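Local coordinates for 2-hydroxyisobutyryl-CoA mutase large subunit (Aquincola tertiaricarbonis, PDB 4R3U), which forms, with its cobalamin-binding small subunit HcmB, the mutase that interconverts 2-hydroxyisobutyryl-CoA and (S)-3-hydroxybutyryl-CoA, at residues N379-D382 with P388-D391; M98-G103 with K394-T399; I236-A241 with N280-T285. One frame throughout, in Å; residues are numbered along the deposited sequence.

Interaction 1: N379-D382 with P388-D391; sequences NGYD and PTED. With 5AD (5'-deoxyadenosine), chain G.
Asp382 and Thr389, only a few residues apart in the chain, are joined by a carboxylate that reaches forward along the chain to a backbone amide: Thr389 N donates to Asp382 OD2 over 3.3 Å, at an N-H...O angle of 151° and on the syn lone pair. The carboxylate can turn inward because CG of Asp382 sits between its backbone N and carbonyl carbon (chi1 56°). Its other oxygen, OD1, rests 3.7 Å from Pro388 CA, and a beta carbon on Gly380 would run into that same OD1, which suits the bare residue there. A second link is indirect. One water lies 2.7 Å from Tyr381 OH and 3.0 Å from Thr389 OG1, while the phenol oxygen also touches Asp391 CB at 3.6 Å. Thr389 OG1 caps the amide of Ala392. On the nucleoside side, Pro388 CD comes within 3.2 Å of adenine C2, and Asn379, its amide held by Gln343 and Thr344, brings OD1 to 3.4 Å from ribose O3'. The arrangement is a threonine N-cap at the start of helix 390-405, within a beta-alpha loop of the TIM barrel that lines the 5'-deoxyadenosine pocket.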
loop_
_atom_site.group_PDB
_atom_site.type_symbol
_atom_site.label_atom_id
_atom_site.label_comp_id
_atom_site.label_asym_id
_atom_site.label_seq_id
_atom_site.Cartn_x
_atom_site.Cartn_y
_atom_site.Cartn_z
ATOM N N ASN A 379 3.937 -7.543 8.652
ATOM C CA ASN A 379 5.342 -7.572 9.033
ATOM C C ASN A 379 5.908 -6.176 9.222
ATOM O O ASN A 379 5.301 -5.215 8.740
ATOM C CB ASN A 379 6.178 -8.366 8.023
ATOM C CG ASN A 379 5.724 -9.773 7.844
ATOM O OD1 ASN A 379 5.289 -10.436 8.787
ATOM N ND2 ASN A 379 5.772 -10.241 6.603
ATOM N N GLY A 380 7.030 -6.087 9.953
ATOM C CA GLY A 380 7.762 -4.855 10.193
ATOM C C GLY A 380 8.697 -4.601 9.017
ATOM O O GLY A 380 9.103 -5.552 8.325
ATOM N N TYR A 381 9.060 -3.294 8.787
ATOM C CA TYR A 381 9.967 -2.901 7.719
ATOM C C TYR A 381 11.373 -3.457 7.955
ATOM O O TYR A 381 12.155 -3.567 7.005
ATOM C CB TYR A 381 9.971 -1.374 7.494
ATOM C CG TYR A 381 10.137 -0.565 8.764
ATOM C CD1 TYR A 381 11.343 -0.574 9.477
ATOM C CD2 TYR A 381 9.116 0.257 9.227
ATOM C CE1 TYR A 381 11.506 0.193 10.637
ATOM C CE2 TYR A 381 9.270 1.028 10.387
ATOM C CZ TYR A 381 10.464 0.997 11.084
ATOM O OH TYR A 381 10.606 1.779 12.216
ATOM N N ASP A 382 11.665 -3.865 9.204
ATOM C CA ASP A 382 12.935 -4.434 9.655
ATOM C C ASP A 382 12.998 -5.986 9.580
ATOM O O ASP A 382 13.906 -6.601 10.154
ATOM C CB ASP A 382 13.292 -3.903 11.065
ATOM C CG ASP A 382 12.303 -4.083 12.230
ATOM O OD1 ASP A 382 11.221 -4.688 12.021
ATOM O OD2 ASP A 382 12.621 -3.627 13.351
ATOM N N PRO A 388 11.140 -7.600 15.401
ATOM C CA PRO A 388 10.804 -6.164 15.348
ATOM C C PRO A 388 10.948 -5.259 16.555
ATOM O O PRO A 388 10.813 -5.680 17.705
ATOM C CB PRO A 388 9.360 -6.159 14.817
ATOM C CG PRO A 388 8.842 -7.459 15.240
ATOM C CD PRO A 388 9.969 -8.408 15.031
ATOM N N THR A 389 11.133 -3.969 16.242
ATOM C CA THR A 389 11.152 -2.883 17.197
ATOM C C THR A 389 9.705 -2.449 17.405
ATOM O O THR A 389 8.796 -2.833 16.659
ATOM C CB THR A 389 11.996 -1.688 16.682
ATOM O OG1 THR A 389 11.438 -1.181 15.463
ATOM C CG2 THR A 389 13.464 -2.020 16.524
ATOM N N GLU A 390 9.499 -1.631 18.416
ATOM C CA GLU A 390 8.205 -1.055 18.717
ATOM C C GLU A 390 7.715 -0.216 17.541
ATOM O O GLU A 390 6.608 -0.446 17.082
ATOM C CB GLU A 390 8.301 -0.223 19.985
ATOM C CG GLU A 390 8.435 -1.077 21.225
ATOM C CD GLU A 390 8.364 -0.303 22.521
ATOM O OE1 GLU A 390 8.734 0.891 22.514
ATOM O OE2 GLU A 390 7.951 -0.893 23.545
ATOM N N ASP A 391 8.563 0.671 16.992
ATOM C CA ASP A 391 8.224 1.540 15.846
ATOM C C ASP A 391 7.796 0.772 14.602
ATOM O O ASP A 391 6.863 1.179 13.937
ATOM C CB ASP A 391 9.381 2.497 15.495
ATOM C CG ASP A 391 9.637 3.652 16.444
ATOM O OD1 ASP A 391 8.703 4.025 17.203
ATOM O OD2 ASP A 391 10.753 4.237 16.382
HETATM N N1 5AD G . 8.589 -10.838 17.364
HETATM C C2 5AD G . 7.873 -10.429 16.240
HETATM N N3 5AD G . 7.950 -11.206 15.057
HETATM C C4 5AD G . 8.640 -12.367 15.074
HETATM N N9 5AD G . 8.884 -13.284 14.134
HETATM C C8 5AD G . 9.552 -14.285 14.713
HETATM N N7 5AD G . 9.808 -13.973 15.972
HETATM C C5 5AD G . 9.228 -12.792 16.212
HETATM C C6 5AD G . 9.185 -12.040 17.323
HETATM N N6 5AD G . 9.851 -12.521 18.360
HETATM C "C1'" 5AD G . 8.285 -13.471 12.801
HETATM C "C2'" 5AD G . 8.659 -12.473 11.762
HETATM C "C3'" 5AD G . 8.623 -13.318 10.500
HETATM C "C4'" 5AD G . 8.263 -14.737 10.943
HETATM C "C5'" 5AD G . 9.141 -15.744 10.209
HETATM O "O4'" 5AD G . 8.688 -14.748 12.281
HETATM O "O2'" 5AD G . 7.622 -11.485 11.680
HETATM O "O3'" 5AD G . 7.637 -12.780 9.598
HETATM O O HOH W 1 12.557 1.165 14.000
#

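Interaction 2: M98-G103 with K394-T399; sequences MRQIAG and KMALRT. With 5AD (5'-deoxyadenosine), chain G.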
loop_
_atom_site.group_PDB
_atom_site.type_symbol
_atom_site.label_atom_id
_atom_site.label_comp_id
_atom_site.label_asym_id
_atom_site.label_seq_id
_atom_site.Cartn_x
_atom_site.Cartn_y
_atom_site.Cartn_z
ATOM N N MET A 98 -6.370 -7.489 14.541
ATOM C CA MET A 98 -5.069 -6.917 14.263
ATOM C C MET A 98 -4.240 -7.537 15.381
ATOM O O MET A 98 -4.330 -7.145 16.561
ATOM C CB MET A 98 -5.129 -5.389 14.315
ATOM C CG MET A 98 -6.194 -4.852 13.376
ATOM S SD MET A 98 -6.144 -3.085 13.162
ATOM C CE MET A 98 -7.555 -2.868 12.081
ATOM N N ARG A 99 -3.597 -8.654 15.012
ATOM C CA ARG A 99 -2.872 -9.538 15.916
ATOM C C ARG A 99 -1.393 -9.692 15.488
ATOM O O ARG A 99 -1.048 -10.522 14.629
ATOM C CB ARG A 99 -3.603 -10.878 15.948
ATOM C CG ARG A 99 -3.066 -11.849 16.971
ATOM C CD ARG A 99 -3.566 -13.256 16.743
ATOM N NE ARG A 99 -5.026 -13.341 16.671
ATOM C CZ ARG A 99 -5.833 -13.351 17.725
ATOM N NH1 ARG A 99 -5.338 -13.259 18.951
ATOM N NH2 ARG A 99 -7.141 -13.437 17.559
ATOM N N GLN A 100 -0.530 -8.865 16.122
ATOM C CA GLN A 100 0.904 -8.787 15.895
ATOM C C GLN A 100 1.704 -9.743 16.776
ATOM O O GLN A 100 1.480 -9.803 17.995
ATOM C CB GLN A 100 1.397 -7.344 16.110
ATOM C CG GLN A 100 0.817 -6.331 15.146
ATOM C CD GLN A 100 1.145 -6.606 13.709
ATOM O OE1 GLN A 100 0.269 -6.921 12.907
ATOM N NE2 GLN A 100 2.407 -6.464 13.344
ATOM N N ILE A 101 2.679 -10.447 16.165
ATOM C CA ILE A 101 3.570 -11.376 16.880
ATOM C C ILE A 101 4.454 -10.574 17.843
ATOM O O ILE A 101 4.957 -9.503 17.493
ATOM C CB ILE A 101 4.473 -12.213 15.915
ATOM C CG1 ILE A 101 3.715 -13.104 14.941
ATOM C CG2 ILE A 101 5.507 -12.962 16.670
ATOM C CD1 ILE A 101 4.425 -13.157 13.573
ATOM N N ALA A 102 4.647 -11.119 19.040
ATOM C CA ALA A 102 5.505 -10.588 20.098
ATOM C C ALA A 102 6.200 -11.799 20.748
ATOM O O ALA A 102 5.547 -12.816 21.025
ATOM C CB ALA A 102 4.674 -9.829 21.135
ATOM N N GLY A 103 7.511 -11.688 20.958
ATOM C CA GLY A 103 8.258 -12.757 21.591
ATOM C C GLY A 103 9.736 -12.488 21.661
ATOM O O GLY A 103 10.387 -12.329 20.633
ATOM N N LYS A 394 4.402 -0.699 15.337
ATOM C CA LYS A 394 3.479 0.451 15.328
ATOM C C LYS A 394 3.084 0.765 13.876
ATOM O O LYS A 394 1.895 0.880 13.587
ATOM C CB LYS A 394 4.149 1.649 15.978
ATOM C CG LYS A 394 3.183 2.583 16.704
ATOM C CD LYS A 394 3.616 4.053 16.734
ATOM C CE LYS A 394 5.022 4.377 17.147
ATOM N NZ LYS A 394 5.262 5.845 17.132
ATOM N N MET A 395 4.076 0.804 12.939
ATOM C CA MET A 395 3.852 1.073 11.511
ATOM C C MET A 395 2.994 -0.025 10.873
ATOM O O MET A 395 2.091 0.287 10.066
ATOM C CB MET A 395 5.172 1.267 10.786
ATOM C CG MET A 395 5.039 1.507 9.257
ATOM S SD MET A 395 4.120 2.994 8.794
ATOM C CE MET A 395 5.165 4.296 9.512
ATOM N N ALA A 396 3.226 -1.301 11.282
ATOM C CA ALA A 396 2.472 -2.459 10.818
ATOM C C ALA A 396 1.024 -2.356 11.256
ATOM O O ALA A 396 0.141 -2.671 10.470
ATOM C CB ALA A 396 3.108 -3.731 11.326
ATOM N N LEU A 397 0.764 -1.847 12.473
ATOM C CA LEU A 397 -0.602 -1.633 12.962
ATOM C C LEU A 397 -1.273 -0.447 12.243
ATOM O O LEU A 397 -2.425 -0.581 11.849
ATOM C CB LEU A 397 -0.629 -1.447 14.490
ATOM C CG LEU A 397 -0.421 -2.718 15.305
ATOM C CD1 LEU A 397 0.023 -2.393 16.727
ATOM C CD2 LEU A 397 -1.679 -3.583 15.298
ATOM N N ARG A 398 -0.541 0.675 12.006
ATOM C CA ARG A 398 -1.079 1.844 11.303
ATOM C C ARG A 398 -1.518 1.477 9.888
ATOM O O ARG A 398 -2.531 1.998 9.398
ATOM C CB ARG A 398 -0.082 3.022 11.300
ATOM C CG ARG A 398 0.248 3.623 12.667
ATOM C CD ARG A 398 -0.906 4.321 13.363
ATOM N NE ARG A 398 -0.528 4.701 14.722
ATOM C CZ ARG A 398 -0.825 4.001 15.818
ATOM N NH1 ARG A 398 -1.525 2.878 15.732
ATOM N NH2 ARG A 398 -0.425 4.423 17.009
ATOM N N THR A 399 -0.773 0.546 9.259
ATOM C CA THR A 399 -1.046 0.002 7.931
ATOM C C THR A 399 -2.445 -0.624 7.921
ATOM O O THR A 399 -3.273 -0.287 7.058
ATOM C CB THR A 399 0.054 -1.023 7.528
ATOM O OG1 THR A 399 1.343 -0.392 7.613
ATOM C CG2 THR A 399 -0.153 -1.600 6.134
HETATM N N1 5AD G . 8.589 -10.838 17.364
HETATM C C2 5AD G . 7.873 -10.429 16.240
HETATM N N3 5AD G . 7.950 -11.206 15.057
HETATM C C4 5AD G . 8.640 -12.367 15.074
HETATM N N9 5AD G . 8.884 -13.284 14.134
HETATM C C8 5AD G . 9.552 -14.285 14.713
HETATM N N7 5AD G . 9.808 -13.973 15.972
HETATM C C5 5AD G . 9.228 -12.792 16.212
HETATM C C6 5AD G . 9.185 -12.040 17.323
HETATM N N6 5AD G . 9.851 -12.521 18.360
HETATM C "C1'" 5AD G . 8.285 -13.471 12.801
HETATM C "C2'" 5AD G . 8.659 -12.473 11.762
HETATM C "C3'" 5AD G . 8.623 -13.318 10.500
HETATM C "C4'" 5AD G . 8.263 -14.737 10.943
HETATM C "C5'" 5AD G . 9.141 -15.744 10.209
HETATM O "O4'" 5AD G . 8.688 -14.748 12.281
HETATM O "O2'" 5AD G . 7.622 -11.485 11.680
HETATM O "O3'" 5AD G . 7.637 -12.780 9.598
#
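Gln100 and Leu397 pass each other head to tail, the aliphatic part of one against the branch of the other: Gln100 CG lies 3.7 Å from Leu397 CD2. The same methyl reaches Met98 CB at 4.0 Å, so one leucine branch fills the space between two residues of strand 97-102. Gln100 places CG beside its backbone N (chi1 -63°) and then bends again at chi2 (-61°), which brings its amide back over Ala396. There NE2 stands 3.5 Å from Ala396 CB. The small alanine leaves room for that amide, whose NE2 donates to Thr378 O; the hydroxyl of Thr378 in turn bonds to Ala396 O, tying helix and strand through one loop residue. Within the helix, Thr399 OG1 and Thr399 N reach Met395 O from opposite faces of its carbonyl plane.

Arg99 points away from the helix, and its NH2 binds 3-hydroxybutanoyl-CoA. Further along, Ile101 turns to 5'-deoxyadenosine: CG2, anti to the backbone N, lies 3.4 Å from N3, and CD1 lies 3.9 Å from ribose C1'. Replacing Ile101 by an alanine would probably open a gap beside N3 and the ribose, leaving the adenine freer to shift. Gly103 O accepts from the adenine N6, although the modelled 2.3 Å is doubtfully short. On the helix's outer side, Lys394 and Arg398 form salt bridges with Glu485 of the second, identical subunit.

The strand and the helix therefore meet through van der Waals contact, mostly hydrocarbon, with one amide nitrogen laid against a methyl. The directional bonds described run within the helix and to Thr378, the ligands and the second subunit, so this seam, where the first barrel strand meets the helix after the last, depends on close fit.

Interaction 3: I236-A241 with N280-T285; sequences IITYSA and NEVTKT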
loop_
_atom_site.group_PDB
_atom_site.type_symbol
_atom_site.label_atom_id
_atom_site.label_comp_id
_atom_site.label_asym_id
_atom_site.label_seq_id
_atom_site.Cartn_x
_atom_site.Cartn_y
_atom_site.Cartn_z
ATOM N N ILE A 236 -5.274 -32.685 21.447
ATOM C CA ILE A 236 -5.498 -31.247 21.593
ATOM C C ILE A 236 -6.891 -30.936 21.048
ATOM O O ILE A 236 -7.680 -30.280 21.728
ATOM C CB ILE A 236 -4.387 -30.386 20.924
ATOM C CG1 ILE A 236 -3.038 -30.563 21.642
ATOM C CG2 ILE A 236 -4.797 -28.916 20.863
ATOM C CD1 ILE A 236 -1.796 -30.052 20.787
ATOM N N ILE A 237 -7.196 -31.463 19.852
ATOM C CA ILE A 237 -8.473 -31.253 19.162
ATOM C C ILE A 237 -9.649 -31.785 19.933
ATOM O O ILE A 237 -10.561 -31.002 20.197
ATOM C CB ILE A 237 -8.434 -31.683 17.666
ATOM C CG1 ILE A 237 -7.590 -30.668 16.848
ATOM C CG2 ILE A 237 -9.854 -31.847 17.074
ATOM C CD1 ILE A 237 -7.074 -31.198 15.511
ATOM N N THR A 238 -9.618 -33.081 20.341
ATOM C CA THR A 238 -10.703 -33.723 21.117
ATOM C C THR A 238 -10.931 -33.085 22.488
ATOM O O THR A 238 -12.082 -32.919 22.877
ATOM C CB THR A 238 -10.519 -35.228 21.220
ATOM O OG1 THR A 238 -9.310 -35.511 21.931
ATOM C CG2 THR A 238 -10.500 -35.904 19.858
ATOM N N TYR A 239 -9.847 -32.730 23.217
ATOM C CA TYR A 239 -9.947 -32.091 24.533
ATOM C C TYR A 239 -10.673 -30.725 24.406
ATOM O O TYR A 239 -11.635 -30.465 25.145
ATOM C CB TYR A 239 -8.552 -31.924 25.203
ATOM C CG TYR A 239 -8.595 -31.064 26.452
ATOM C CD1 TYR A 239 -8.955 -31.604 27.682
ATOM C CD2 TYR A 239 -8.379 -29.685 26.384
ATOM C CE1 TYR A 239 -9.088 -30.802 28.816
ATOM C CE2 TYR A 239 -8.532 -28.870 27.508
ATOM C CZ TYR A 239 -8.862 -29.436 28.727
ATOM O OH TYR A 239 -8.990 -28.644 29.847
ATOM N N SER A 240 -10.167 -29.857 23.504
ATOM C CA SER A 240 -10.718 -28.529 23.237
ATOM C C SER A 240 -12.195 -28.567 22.857
ATOM O O SER A 240 -12.955 -27.727 23.336
ATOM C CB SER A 240 -9.931 -27.830 22.137
ATOM O OG SER A 240 -8.656 -27.448 22.612
ATOM N N ALA A 241 -12.603 -29.541 22.007
ATOM C CA ALA A 241 -13.984 -29.707 21.552
ATOM C C ALA A 241 -14.922 -29.956 22.725
ATOM O O ALA A 241 -16.015 -29.385 22.775
ATOM C CB ALA A 241 -14.079 -30.847 20.556
ATOM N N ASN A 280 -9.645 -37.307 9.598
ATOM C CA ASN A 280 -9.687 -38.778 9.624
ATOM C C ASN A 280 -9.236 -39.324 10.988
ATOM O O ASN A 280 -9.884 -40.218 11.531
ATOM C CB ASN A 280 -8.833 -39.366 8.502
ATOM C CG ASN A 280 -9.397 -39.197 7.106
ATOM O OD1 ASN A 280 -10.605 -39.224 6.876
ATOM N ND2 ASN A 280 -8.523 -39.087 6.123
ATOM N N GLU A 281 -8.152 -38.755 11.551
ATOM C CA GLU A 281 -7.607 -39.142 12.848
ATOM C C GLU A 281 -8.554 -38.855 13.997
ATOM O O GLU A 281 -8.661 -39.682 14.905
ATOM C CB GLU A 281 -6.237 -38.476 13.090
ATOM C CG GLU A 281 -5.033 -39.353 12.792
ATOM C CD GLU A 281 -5.229 -40.849 12.827
ATOM O OE1 GLU A 281 -5.562 -41.422 11.766
ATOM O OE2 GLU A 281 -5.066 -41.443 13.915
ATOM N N VAL A 282 -9.217 -37.674 13.972
ATOM C CA VAL A 282 -10.183 -37.256 14.997
ATOM C C VAL A 282 -11.480 -38.080 14.896
ATOM O O VAL A 282 -11.942 -38.580 15.910
ATOM C CB VAL A 282 -10.442 -35.723 15.028
ATOM C CG1 VAL A 282 -11.376 -35.350 16.176
ATOM C CG2 VAL A 282 -9.132 -34.939 15.145
ATOM N N THR A 283 -12.038 -38.250 13.683
ATOM C CA THR A 283 -13.280 -39.009 13.486
ATOM C C THR A 283 -13.142 -40.490 13.798
ATOM O O THR A 283 -14.133 -41.122 14.192
ATOM C CB THR A 283 -13.956 -38.720 12.140
ATOM O OG1 THR A 283 -13.084 -39.091 11.077
ATOM C CG2 THR A 283 -14.385 -37.278 12.006
ATOM N N LYS A 284 -11.891 -41.018 13.684
ATOM C CA LYS A 284 -11.503 -42.400 13.981
ATOM C C LYS A 284 -11.798 -42.716 15.456
ATOM O O LYS A 284 -12.088 -43.862 15.779
ATOM C CB LYS A 284 -10.011 -42.577 13.676
ATOM C CG LYS A 284 -9.548 -43.988 13.348
ATOM C CD LYS A 284 -8.022 -43.999 13.128
ATOM C CE LYS A 284 -7.380 -45.340 13.480
ATOM N NZ LYS A 284 -5.942 -45.207 13.870
ATOM N N THR A 285 -11.777 -41.686 16.336
ATOM C CA THR A 285 -12.071 -41.795 17.782
ATOM C C THR A 285 -13.579 -41.938 18.035
ATOM O O THR A 285 -13.999 -42.109 19.180
ATOM C CB THR A 285 -11.582 -40.531 18.558
ATOM O OG1 THR A 285 -12.412 -39.412 18.220
ATOM C CG2 THR A 285 -10.118 -40.203 18.327
#
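Ile237 and Val282 make the heart of the tight part of this helix-helix contact. Their side chains meet at about a right angle, with Ile237 CG2 lying 3.7 Å from Val282 CG2 and 3.9 Å from Val282 CG1, so that both prongs of the valine bear on one isoleucine methyl. Val282 offers its fork this way because CG1 is anti to its backbone N (chi1 -176°) while CG2 lies beside that N. Thr238, partly exposed, borders the tight part and fits nearly as closely: it shows its methyl to the partner, CG2 reaching Val282 CG1 at 3.8 Å. Three beta-branched residues, Ile237, Thr238 and Val282, suit the place, being broad close to the backbone where the helices come near, with CA atoms of Thr238 and Val282 7.1 Å apart. Phe292 from a loop also packs on Val282.

Toward solvent the fit slackens. The loose side begins at exposed Thr285, which approaches Thr238 CG2 with OG1 at 4.3 Å. On another side of helix 226-243, Ile236 and Tyr239 pack against helix 183-196.

What joins helices 226-243 and 264-283 here is thus methyl-to-methyl packing. The hydroxyls find partners on their own sides of the contact, Thr238 OG1 at Arg234 O and Thr285 OG1 at Val282 O (a bond modelled doubtfully short), so the join rests on complementary shape and the burial of apolar surface.

In the fold
Interactions 1 and 2, their centres 8 Å apart, both draw on helix 390-405: the first braces its beginning, the second lays its next turns against strand 97-102. They touch directly, Asn379 O lying 3.7 Å from Ala396 CB, and both border 5'-deoxyadenosine, on the same side of the chain's centre. The side chain of Pro388 is about 5 Å from bound cobalamin and about 8 Å from that of Asp128, inferred to matter for stereospecificity. Interaction 3 lies on the opposite side, 38 Å from interaction 1 and 33 Å from interaction 2 between centres. It joins two helices outside the pocket, its Ile237 side chain about 7 Å from that of substrate-binding Arg295.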